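Local coordinates for PHD-type domain-containing protein (Chaetomium thermophilum, PDB 6VHF), which binds a zinc ion through a non-canonical, monovalent zinc finger in the RbBP5-interacting domain of Cfp1, a component of the H3K4 methyltransferase complex COMPASS, at residues Tyr7-Ala12 / Gln168-Gly173; Leu31-Leu36 / Asp64-Ala69; Ile38-Ala43 / Gly58-Leu63; Glu42-Ile45 / Gly51-Lys54. One frame throughout, in Å; residues are numbered along the deposited sequence.

Contact 1 (Tyr7-Ala12 / Gln168-Gly173); sequences YAELTA and QRVRDG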
loop_
_atom_site.group_PDB
_atom_site.type_symbol
_atom_site.label_atom_id
_atom_site.label_comp_id
_atom_site.label_asym_id
_atom_site.label_seq_id
_atom_site.Cartn_x
_atom_site.Cartn_y
_atom_site.Cartn_z
ATOM N N TYR A 7 -23.321 11.732 -16.295
ATOM C CA TYR A 7 -22.716 10.507 -16.819
ATOM C C TYR A 7 -21.201 10.571 -16.718
ATOM O O TYR A 7 -20.546 9.586 -16.333
ATOM C CB TYR A 7 -23.111 10.269 -18.278
ATOM C CG TYR A 7 -24.518 9.757 -18.512
ATOM C CD1 TYR A 7 -24.907 8.514 -18.048
ATOM C CD2 TYR A 7 -25.450 10.515 -19.231
ATOM C CE1 TYR A 7 -26.186 8.035 -18.266
ATOM C CE2 TYR A 7 -26.746 10.044 -19.457
ATOM C CZ TYR A 7 -27.104 8.799 -18.971
ATOM O OH TYR A 7 -28.375 8.305 -19.171
ATOM N N ALA A 8 -20.626 11.721 -17.070
ATOM C CA ALA A 8 -19.178 11.853 -17.027
ATOM C C ALA A 8 -18.656 11.703 -15.597
ATOM O O ALA A 8 -17.608 11.089 -15.375
ATOM C CB ALA A 8 -18.762 13.197 -17.633
ATOM N N GLU A 9 -19.385 12.235 -14.611
ATOM C CA GLU A 9 -18.939 12.137 -13.222
ATOM C C GLU A 9 -19.062 10.714 -12.693
ATOM O O GLU A 9 -18.142 10.203 -12.046
ATOM C CB GLU A 9 -19.745 13.092 -12.345
ATOM C CG GLU A 9 -19.624 14.553 -12.736
ATOM C CD GLU A 9 -20.489 15.447 -11.868
ATOM O OE1 GLU A 9 -20.772 16.587 -12.286
ATOM O OE2 GLU A 9 -20.876 14.990 -10.774
ATOM N N LEU A 10 -20.222 10.087 -12.902
ATOM C CA LEU A 10 -20.416 8.718 -12.451
ATOM C C LEU A 10 -19.367 7.801 -13.050
ATOM O O LEU A 10 -18.816 6.936 -12.357
ATOM C CB LEU A 10 -21.820 8.233 -12.818
ATOM C CG LEU A 10 -22.922 9.058 -12.150
ATOM C CD1 LEU A 10 -24.298 8.906 -12.820
ATOM C CD2 LEU A 10 -22.987 8.736 -10.662
ATOM N N THR A 11 -19.064 7.991 -14.335
ATOM C CA THR A 11 -18.109 7.131 -15.020
ATOM C C THR A 11 -16.713 7.310 -14.443
ATOM O O THR A 11 -16.004 6.325 -14.183
ATOM C CB THR A 11 -18.109 7.431 -16.523
ATOM O OG1 THR A 11 -19.454 7.358 -17.032
ATOM C CG2 THR A 11 -17.174 6.455 -17.286
ATOM N N ALA A 12 -16.302 8.566 -14.233
ATOM C CA ALA A 12 -14.990 8.826 -13.657
ATOM C C ALA A 12 -14.917 8.339 -12.220
ATOM O O ALA A 12 -13.869 7.863 -11.783
ATOM C CB ALA A 12 -14.667 10.317 -13.715
ATOM N N GLN A 168 -24.202 7.740 -5.286
ATOM C CA GLN A 168 -25.599 7.706 -4.873
ATOM C C GLN A 168 -26.193 9.109 -4.793
ATOM O O GLN A 168 -27.378 9.295 -5.098
ATOM C CB GLN A 168 -25.756 6.970 -3.543
ATOM C CG GLN A 168 -27.109 7.172 -2.856
ATOM C CD GLN A 168 -28.302 6.583 -3.620
ATOM O OE1 GLN A 168 -28.181 6.129 -4.760
ATOM N NE2 GLN A 168 -29.471 6.610 -2.985
ATOM N N ARG A 169 -25.383 10.113 -4.431
ATOM C CA ARG A 169 -25.897 11.477 -4.358
ATOM C C ARG A 169 -26.215 12.028 -5.743
ATOM O O ARG A 169 -27.259 12.663 -5.934
ATOM C CB ARG A 169 -24.907 12.382 -3.628
ATOM C CG ARG A 169 -25.280 12.643 -2.166
ATOM C CD ARG A 169 -24.068 13.026 -1.356
ATOM N NE ARG A 169 -23.164 13.860 -2.141
ATOM C CZ ARG A 169 -21.839 13.834 -2.025
ATOM N NH1 ARG A 169 -21.269 13.000 -1.163
ATOM N NH2 ARG A 169 -21.086 14.624 -2.785
ATOM N N VAL A 170 -25.337 11.802 -6.722
ATOM C CA VAL A 170 -25.621 12.258 -8.079
ATOM C C VAL A 170 -26.899 11.605 -8.609
ATOM O O VAL A 170 -27.812 12.290 -9.093
ATOM C CB VAL A 170 -24.421 11.997 -8.999
ATOM C CG1 VAL A 170 -24.833 12.116 -10.455
ATOM C CG2 VAL A 170 -23.289 12.972 -8.674
ATOM N N ARG A 171 -26.996 10.277 -8.501
ATOM C CA ARG A 171 -28.213 9.597 -8.938
ATOM C C ARG A 171 -29.440 10.099 -8.180
ATOM O O ARG A 171 -30.530 10.200 -8.760
ATOM C CB ARG A 171 -28.079 8.085 -8.776
ATOM C CG ARG A 171 -27.065 7.418 -9.693
ATOM C CD ARG A 171 -27.193 5.923 -9.559
ATOM N NE ARG A 171 -27.144 5.511 -8.154
ATOM C CZ ARG A 171 -26.054 5.031 -7.550
ATOM N NH1 ARG A 171 -24.919 4.915 -8.234
ATOM N NH2 ARG A 171 -26.092 4.678 -6.262
ATOM N N ASP A 172 -29.288 10.411 -6.885
ATOM C CA ASP A 172 -30.382 11.029 -6.134
ATOM C C ASP A 172 -30.773 12.384 -6.725
ATOM O O ASP A 172 -31.963 12.711 -6.806
ATOM C CB ASP A 172 -30.004 11.197 -4.662
ATOM C CG ASP A 172 -30.065 9.894 -3.880
ATOM O OD1 ASP A 172 -30.741 8.943 -4.340
ATOM O OD2 ASP A 172 -29.436 9.829 -2.796
ATOM N N GLY A 173 -29.787 13.194 -7.126
ATOM C CA GLY A 173 -30.100 14.494 -7.703
ATOM C C GLY A 173 -30.858 14.383 -9.012
ATOM O O GLY A 173 -31.807 15.134 -9.258
#
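Leu-10 and Val-170 meet across two long helices. Their side chains run antiparallel alongside one another and carry most of this thin contact. With CG of Leu-10 set anti to its carbonyl carbon (chi1 -62°), the isobutyl fork leans out so that both methyls flank one methyl of Val-170: CD2 of Leu-10 lies 3.9 Å from CG1 of Val-170, and CD1 of Leu-10 lies 4.0 Å from the same CG1. Val-170 turns its two methyls to different neighbours. CG1, anti to the backbone N (chi1 165°), goes to the leucine, while CG2 faces the extended Glu-9, whose OE2 comes to 3.8 Å from it. These two side chains meet at a slant, and the carboxylate makes no hydrogen bond to the opposing segment. Arg-171 contributes only its aliphatic root, CG standing 4.4 Å from CD2 of Leu-10. Its guanidinium turns back along its own helix, where NH2 gives a 3.0 Å hydrogen bond to OE1 of Gln-168. Leu-2, before the first helix, also lies on Leu-10. The axes of the two short segments, 10.4 Å apart at closest and 160° between directions, describe loose surface packing of an antiparallel helix pair in a helical bundle, near the N-terminal end of helix 4-46 and the C-terminal end of helix 141-177.

Contact 2 (Leu31-Leu36 / Asp64-Ala69); sequences LQLIEL and DTVGAA
Val-66 holds CG1 anti to its backbone N (chi1 171°), which leaves CG2 as the methyl that projects between Leu-33 and Ile-34 of the long helix. Those two residues reach it in different ways. Leu-33 points from its backbone to the short helix and carries its fork outward to the valine. Ile-34 has CG1 beside the backbone N and anti to the carbonyl carbon (chi1 -62°); its bond from the backbone does not aim at the short helix, yet the ethyl branch swings nearer to it. As a result CD2 of Leu-33 lies 4.2 Å from CG2 of Val-66, and CG1 of Ile-34 lies 4.3 Å from the same methyl. One valine methyl is thus shared by two consecutive residues, with no hydrogen bond across. The separations are generous: the nearest CA pair, that of Ile-34 and Val-66, is 8.6 Å apart, and neighbouring residues complete the packing. Leu-63 lies on both Leu-33 and Ile-34. From helix 141-177, Val-149 covers Val-66, while Leu-145 and Thr-146 cover Ile-34; Met-30, one turn back on the long helix, touches both Thr-65 and Val-66. Ile-34 and Val-66 are buried, whereas Leu-33 keeps part of its surface accessible. The zinc ion is about 13 Å from the Ile-34 side chain. The arrangement is that of a three-helix bundle core, in which the short helix 64-77 lies along the pair formed by helix 4-46 and helix 141-177.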
loop_
_atom_site.group_PDB
_atom_site.type_symbol
_atom_site.label_atom_id
_atom_site.label_comp_id
_atom_site.label_asym_id
_atom_site.label_seq_id
_atom_site.Cartn_x
_atom_site.Cartn_y
_atom_site.Cartn_z
ATOM N N LEU A 31 2.288 -6.230 1.762
ATOM C CA LEU A 31 2.274 -6.963 3.019
ATOM C C LEU A 31 2.936 -8.328 2.865
ATOM O O LEU A 31 3.660 -8.767 3.760
ATOM C CB LEU A 31 0.860 -7.093 3.565
ATOM C CG LEU A 31 0.293 -5.743 4.027
ATOM C CD1 LEU A 31 -1.222 -5.788 4.274
ATOM C CD2 LEU A 31 1.031 -5.239 5.256
ATOM N N GLN A 32 2.742 -8.998 1.731
ATOM C CA GLN A 32 3.446 -10.266 1.539
ATOM C C GLN A 32 4.946 -10.048 1.441
ATOM O O GLN A 32 5.733 -10.808 2.028
ATOM C CB GLN A 32 2.954 -10.984 0.290
ATOM C CG GLN A 32 1.468 -11.287 0.257
ATOM C CD GLN A 32 1.128 -12.189 -0.910
ATOM O OE1 GLN A 32 0.821 -11.719 -2.000
ATOM N NE2 GLN A 32 1.215 -13.493 -0.694
ATOM N N LEU A 33 5.362 -9.026 0.691
ATOM C CA LEU A 33 6.783 -8.706 0.592
ATOM C C LEU A 33 7.388 -8.475 1.971
ATOM O O LEU A 33 8.459 -9.001 2.291
ATOM C CB LEU A 33 6.965 -7.473 -0.290
ATOM C CG LEU A 33 8.376 -6.920 -0.442
ATOM C CD1 LEU A 33 9.274 -7.947 -1.126
ATOM C CD2 LEU A 33 8.353 -5.593 -1.220
ATOM N N ILE A 34 6.704 -7.694 2.809
ATOM C CA ILE A 34 7.179 -7.461 4.168
ATOM C C ILE A 34 7.257 -8.775 4.935
ATOM O O ILE A 34 8.237 -9.046 5.641
ATOM C CB ILE A 34 6.271 -6.450 4.881
ATOM C CG1 ILE A 34 6.292 -5.100 4.161
ATOM C CG2 ILE A 34 6.709 -6.269 6.316
ATOM C CD1 ILE A 34 5.191 -4.157 4.663
ATOM N N GLU A 35 6.222 -9.612 4.819
ATOM C CA GLU A 35 6.289 -10.933 5.431
ATOM C C GLU A 35 7.471 -11.738 4.891
ATOM O O GLU A 35 8.177 -12.396 5.658
ATOM C CB GLU A 35 4.981 -11.691 5.200
ATOM C CG GLU A 35 4.490 -12.453 6.415
ATOM C CD GLU A 35 3.101 -13.074 6.215
ATOM O OE1 GLU A 35 3.017 -14.330 6.163
ATOM O OE2 GLU A 35 2.101 -12.309 6.109
ATOM N N LEU A 36 7.692 -11.724 3.572
ATOM C CA LEU A 36 8.822 -12.476 3.033
ATOM C C LEU A 36 10.144 -11.963 3.604
ATOM O O LEU A 36 11.047 -12.755 3.912
ATOM C CB LEU A 36 8.820 -12.425 1.505
ATOM C CG LEU A 36 10.112 -12.829 0.783
ATOM C CD1 LEU A 36 10.476 -14.277 1.068
ATOM C CD2 LEU A 36 10.001 -12.605 -0.708
ATOM N N ASP A 64 12.051 -1.055 -0.513
ATOM C CA ASP A 64 11.947 0.325 -0.959
ATOM C C ASP A 64 10.738 0.525 -1.863
ATOM O O ASP A 64 10.183 1.629 -1.906
ATOM C CB ASP A 64 13.228 0.738 -1.669
ATOM C CG ASP A 64 14.420 0.719 -0.747
ATOM O OD1 ASP A 64 14.230 0.515 0.474
ATOM O OD2 ASP A 64 15.547 0.891 -1.243
ATOM N N THR A 65 10.319 -0.529 -2.577
ATOM C CA THR A 65 9.053 -0.506 -3.306
ATOM C C THR A 65 7.905 -0.055 -2.414
ATOM O O THR A 65 7.022 0.688 -2.853
ATOM C CB THR A 65 8.761 -1.893 -3.872
ATOM O OG1 THR A 65 9.926 -2.376 -4.540
ATOM C CG2 THR A 65 7.625 -1.840 -4.867
ATOM N N VAL A 66 7.905 -0.493 -1.151
ATOM C CA VAL A 66 6.844 -0.101 -0.231
ATOM C C VAL A 66 6.798 1.410 -0.090
ATOM O O VAL A 66 5.714 1.998 0.011
ATOM C CB VAL A 66 7.033 -0.798 1.130
ATOM C CG1 VAL A 66 6.069 -0.243 2.157
ATOM C CG2 VAL A 66 6.860 -2.281 0.979
ATOM N N GLY A 67 7.962 2.067 -0.122
ATOM C CA GLY A 67 7.991 3.519 0.002
ATOM C C GLY A 67 7.256 4.230 -1.123
ATOM O O GLY A 67 6.478 5.157 -0.883
ATOM N N ALA A 68 7.497 3.808 -2.369
ATOM C CA ALA A 68 6.827 4.437 -3.505
ATOM C C ALA A 68 5.376 3.993 -3.639
ATOM O O ALA A 68 4.536 4.782 -4.085
ATOM C CB ALA A 68 7.574 4.136 -4.804
ATOM N N ALA A 69 5.062 2.739 -3.277
ATOM C CA ALA A 69 3.661 2.328 -3.229
ATOM C C ALA A 69 2.882 3.194 -2.246
ATOM O O ALA A 69 1.751 3.609 -2.529
ATOM C CB ALA A 69 3.556 0.847 -2.863
#

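Contact 3 (Ile38-Ala43 / Gly58-Leu63); sequences IARREA and GYDTRL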
loop_
_atom_site.group_PDB
_atom_site.type_symbol
_atom_site.label_atom_id
_atom_site.label_comp_id
_atom_site.label_asym_id
_atom_site.label_seq_id
_atom_site.Cartn_x
_atom_site.Cartn_y
_atom_site.Cartn_z
ATOM N N ILE A 38 10.619 -10.442 6.584
ATOM C CA ILE A 38 10.697 -10.920 7.958
ATOM C C ILE A 38 11.141 -12.383 8.004
ATOM O O ILE A 38 12.044 -12.735 8.764
ATOM C CB ILE A 38 9.353 -10.695 8.670
ATOM C CG1 ILE A 38 9.193 -9.220 9.006
ATOM C CG2 ILE A 38 9.280 -11.497 9.956
ATOM C CD1 ILE A 38 7.730 -8.766 9.170
ATOM N N ALA A 39 10.542 -13.248 7.165
ATOM C CA ALA A 39 10.842 -14.683 7.200
ATOM C C ALA A 39 12.275 -14.973 6.770
ATOM O O ALA A 39 12.913 -15.889 7.299
ATOM C CB ALA A 39 9.883 -15.461 6.298
ATOM N N ARG A 40 12.767 -14.250 5.762
ATOM C CA ARG A 40 14.140 -14.432 5.309
ATOM C C ARG A 40 15.124 -13.952 6.359
ATOM O O ARG A 40 16.223 -14.507 6.482
ATOM C CB ARG A 40 14.367 -13.686 3.991
ATOM C CG ARG A 40 13.706 -14.319 2.789
ATOM C CD ARG A 40 14.049 -13.534 1.512
ATOM N NE ARG A 40 15.484 -13.300 1.406
ATOM C CZ ARG A 40 16.338 -14.181 0.887
ATOM N NH1 ARG A 40 15.883 -15.338 0.402
ATOM N NH2 ARG A 40 17.638 -13.897 0.838
ATOM N N ARG A 41 14.730 -12.945 7.135
ATOM C CA ARG A 41 15.540 -12.479 8.249
ATOM C C ARG A 41 15.601 -13.532 9.343
ATOM O O ARG A 41 16.679 -13.845 9.855
ATOM C CB ARG A 41 14.968 -11.162 8.786
ATOM C CG ARG A 41 15.768 -10.603 9.956
ATOM C CD ARG A 41 15.059 -9.472 10.702
ATOM N NE ARG A 41 15.883 -9.059 11.832
ATOM C CZ ARG A 41 15.724 -9.475 13.085
ATOM N NH1 ARG A 41 14.725 -10.291 13.403
ATOM N NH2 ARG A 41 16.565 -9.060 14.031
ATOM N N GLU A 42 14.456 -14.116 9.694
ATOM C CA GLU A 42 14.454 -15.174 10.697
ATOM C C GLU A 42 15.258 -16.382 10.222
ATOM O O GLU A 42 15.963 -17.007 11.018
ATOM C CB GLU A 42 13.014 -15.564 11.045
ATOM C CG GLU A 42 12.893 -16.808 11.928
ATOM C CD GLU A 42 11.476 -17.411 11.957
ATOM O OE1 GLU A 42 11.303 -18.495 12.583
ATOM O OE2 GLU A 42 10.556 -16.819 11.339
ATOM N N ALA A 43 15.205 -16.710 8.921
ATOM C CA ALA A 43 15.991 -17.855 8.461
ATOM C C ALA A 43 17.496 -17.591 8.579
ATOM O O ALA A 43 18.256 -18.477 8.995
ATOM C CB ALA A 43 15.639 -18.227 7.023
ATOM N N GLY A 58 18.213 -6.755 8.855
ATOM C CA GLY A 58 17.477 -7.681 8.023
ATOM C C GLY A 58 16.617 -7.041 6.946
ATOM O O GLY A 58 16.004 -7.770 6.156
ATOM N N TYR A 59 16.568 -5.712 6.893
ATOM C CA TYR A 59 15.820 -4.995 5.871
ATOM C C TYR A 59 16.232 -5.449 4.477
ATOM O O TYR A 59 17.418 -5.467 4.139
ATOM C CB TYR A 59 16.052 -3.491 6.044
ATOM C CG TYR A 59 15.240 -2.594 5.151
ATOM C CD1 TYR A 59 15.743 -2.164 3.933
ATOM C CD2 TYR A 59 13.989 -2.144 5.537
ATOM C CE1 TYR A 59 15.026 -1.332 3.122
ATOM C CE2 TYR A 59 13.257 -1.301 4.727
ATOM C CZ TYR A 59 13.780 -0.897 3.515
ATOM O OH TYR A 59 13.061 -0.056 2.678
ATOM N N ASP A 60 15.241 -5.827 3.676
ATOM C CA ASP A 60 15.442 -6.222 2.291
ATOM C C ASP A 60 15.353 -5.002 1.373
ATOM O O ASP A 60 14.477 -4.146 1.539
ATOM C CB ASP A 60 14.388 -7.256 1.893
ATOM C CG ASP A 60 14.754 -8.022 0.651
ATOM O OD1 ASP A 60 14.901 -7.391 -0.422
ATOM O OD2 ASP A 60 14.873 -9.269 0.744
ATOM N N THR A 61 16.252 -4.951 0.380
ATOM C CA THR A 61 16.310 -3.815 -0.535
ATOM C C THR A 61 15.004 -3.638 -1.294
ATOM O O THR A 61 14.646 -2.512 -1.660
ATOM C CB THR A 61 17.446 -4.003 -1.539
ATOM O OG1 THR A 61 18.640 -4.376 -0.850
ATOM C CG2 THR A 61 17.699 -2.716 -2.310
ATOM N N ARG A 62 14.297 -4.735 -1.562
ATOM C CA ARG A 62 13.037 -4.643 -2.283
ATOM C C ARG A 62 11.983 -3.889 -1.489
ATOM O O ARG A 62 11.014 -3.411 -2.081
ATOM C CB ARG A 62 12.531 -6.041 -2.629
ATOM C CG ARG A 62 13.417 -6.794 -3.615
ATOM C CD ARG A 62 13.008 -8.249 -3.684
ATOM N NE ARG A 62 13.286 -8.955 -2.435
ATOM C CZ ARG A 62 13.166 -10.272 -2.299
ATOM N NH1 ARG A 62 12.763 -10.997 -3.332
ATOM N NH2 ARG A 62 13.446 -10.863 -1.137
ATOM N N LEU A 63 12.151 -3.766 -0.168
ATOM C CA LEU A 63 11.182 -3.045 0.646
ATOM C C LEU A 63 11.131 -1.558 0.315
ATOM O O LEU A 63 10.241 -0.861 0.813
ATOM C CB LEU A 63 11.480 -3.237 2.137
ATOM C CG LEU A 63 11.308 -4.677 2.655
ATOM C CD1 LEU A 63 11.870 -4.852 4.058
ATOM C CD2 LEU A 63 9.854 -5.123 2.620
HETATM O O HOH W 1 16.026 -10.827 2.459
#
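Arg-41 and Gly-58 press together where the zinc-finger loop, just after the zinc ligand Cys-57, packs against helix 4-46. This is the tight part. The arginine chain runs extended from CG to NE, with CG anti to the backbone N (chi1 -180°), and its CG lies 3.9 Å from CA of Gly-58. A CB on the glycine would collide with that CG, and the backbone angles disfavour one too. Beyond this point Arg-41 NH2 bonds the carbonyl of Ile-56. Gly-58 and Tyr-59 pair by backbone bonds with the zinc ligand Cys-130, and the Tyr-59 ring stacks on the ligand His-138. Buried Asp-60 is firmly held within its own segment. Its OD1 accepts from the backbone N of Arg-62 at 3.0 Å through the anti lone pair, closing an Asx turn. Arg-62 also grips the carboxylate side-on from out of its plane, NE on OD1 and NH2 on OD2 of Asp-60 at 2.8 Å. Were Asp-60 an alanine, the Arg-62 guanidinium would probably lose its mate and the Asx turn its closing bond. Looseness belongs to the more exposed arginine side. Arg-40, whose NH2 bonds Pro-124 O, brings CD to the edge of the Arg-62 guanidinium, 3.8 Å from its NH2, the two guanidinium planes 85° apart. No direct bond joins Arg-40 to Asp-60; one water accepts from Arg-40 NE at 2.7 Å and donates to Asp-60 OD2 at 2.6 Å.

Contact 4 (Glu42-Ile45 / Gly51-Lys54); sequences EAAI and GITK
Ile-45 lies with its two branches against different parts of the loop residues Thr-53 and Lys-54. The ethyl branch, CG1 anti to the carbonyl carbon (chi1 -67°), runs against the backbone: CG1 is 3.5 Å from O of Thr-53, and CD1 of Ile-45 is 3.9 Å from CA of Lys-54. The CG2 methyl meets the lysine stem obliquely, 3.7 Å from CD of Lys-54, whose chain is folded at chi2 (55°) and again at chi3, so that its methylenes pass beside the isoleucine. Ile-52 sits next to it, its CG2 4.3 Å from CG1 of Ile-45, and sets the same methyl against the last turn of the helix, 3.6 Å from O of Ala-44 and 4.2 Å from CB of Ala-44. Ile-52 is the centre of an inverse gamma turn in the loop that runs back beside the last turn of helix 4-46 toward the zinc-binding Cys-57. Cutting Ile-45 back to an alanine is likely to open a gap beside the Thr-53 carbonyl and let the Lys-54 methylenes move. Thr-126 covers both Ala-44 and Ile-52, and Met-129 also lies on Ala-44. No direct hydrogen bond spans the segments, but a water sits 2.7 Å from O of Ala-44 and 2.8 Å from O of Ile-52, probably bridging the two carbonyls.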
loop_
_atom_site.group_PDB
_atom_site.type_symbol
_atom_site.label_atom_id
_atom_site.label_comp_id
_atom_site.label_asym_id
_atom_site.label_seq_id
_atom_site.Cartn_x
_atom_site.Cartn_y
_atom_site.Cartn_z
ATOM N N GLU A 42 14.456 -14.116 9.694
ATOM C CA GLU A 42 14.454 -15.174 10.697
ATOM C C GLU A 42 15.258 -16.382 10.222
ATOM O O GLU A 42 15.963 -17.007 11.018
ATOM C CB GLU A 42 13.014 -15.564 11.045
ATOM C CG GLU A 42 12.893 -16.808 11.928
ATOM C CD GLU A 42 11.476 -17.411 11.957
ATOM O OE1 GLU A 42 11.303 -18.495 12.583
ATOM O OE2 GLU A 42 10.556 -16.819 11.339
ATOM N N ALA A 43 15.205 -16.710 8.921
ATOM C CA ALA A 43 15.991 -17.855 8.461
ATOM C C ALA A 43 17.496 -17.591 8.579
ATOM O O ALA A 43 18.256 -18.477 8.995
ATOM C CB ALA A 43 15.639 -18.227 7.023
ATOM N N ALA A 44 17.947 -16.388 8.196
ATOM C CA ALA A 44 19.374 -16.068 8.278
ATOM C C ALA A 44 19.877 -16.131 9.719
ATOM O O ALA A 44 20.983 -16.618 9.980
ATOM C CB ALA A 44 19.631 -14.685 7.668
ATOM N N ILE A 45 19.064 -15.677 10.674
ATOM C CA ILE A 45 19.474 -15.757 12.070
ATOM C C ILE A 45 19.471 -17.209 12.551
ATOM O O ILE A 45 20.381 -17.639 13.276
ATOM C CB ILE A 45 18.585 -14.851 12.936
ATOM C CG1 ILE A 45 18.843 -13.392 12.572
ATOM C CG2 ILE A 45 18.891 -15.035 14.413
ATOM C CD1 ILE A 45 17.885 -12.433 13.218
ATOM N N GLY A 51 28.518 -13.936 12.731
ATOM C CA GLY A 51 28.206 -12.525 12.766
ATOM C C GLY A 51 26.747 -12.177 12.572
ATOM O O GLY A 51 26.340 -11.064 12.919
ATOM N N ILE A 52 25.939 -13.083 12.026
ATOM C CA ILE A 52 24.526 -12.784 11.776
ATOM C C ILE A 52 23.782 -13.177 13.037
ATOM O O ILE A 52 23.361 -14.323 13.225
ATOM C CB ILE A 52 24.017 -13.471 10.516
ATOM C CG1 ILE A 52 24.672 -12.784 9.327
ATOM C CG2 ILE A 52 22.496 -13.359 10.384
ATOM C CD1 ILE A 52 24.643 -13.586 8.085
ATOM N N THR A 53 23.669 -12.211 13.951
ATOM C CA THR A 53 23.057 -12.348 15.259
ATOM C C THR A 53 21.623 -11.807 15.217
ATOM O O THR A 53 21.136 -11.343 14.179
ATOM C CB THR A 53 23.911 -11.615 16.305
ATOM O OG1 THR A 53 23.555 -10.229 16.329
ATOM C CG2 THR A 53 25.359 -11.686 15.934
ATOM N N LYS A 54 20.947 -11.838 16.366
ATOM C CA LYS A 54 19.591 -11.324 16.523
ATOM C C LYS A 54 19.524 -9.802 16.463
ATOM O O LYS A 54 18.434 -9.257 16.290
ATOM C CB LYS A 54 18.974 -11.813 17.847
ATOM C CG LYS A 54 18.787 -13.351 18.016
ATOM C CD LYS A 54 20.071 -14.197 17.815
ATOM C CE LYS A 54 21.237 -13.749 18.710
ATOM N NZ LYS A 54 22.446 -14.544 18.379
HETATM O O HOH W 2 23.091 -16.672 11.698
#

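All four contacts use helix 4-46, which spans the elongated chain. Contact 1 pairs its start with the end of helix 141-177. Along the sequence contacts 4, 3 and 2 enclose successively longer loops after the helix, and contact 1 encloses them all. Contact 2 joins the helix to the short helix 64-77, with its centre about 35 Å from that of contact 1. Contacts 3 and 4, whose centres are about 10 Å apart, fix the connecting loop onto the far end of the helix; they share Glu-42 and Ala-43. Contacts 2 and 3 touch, among others through Leu-33 and Leu-63. The centres of contacts 1 and 3 are about 45 Å apart, so the zinc end of the helical rod lies far from contact 1.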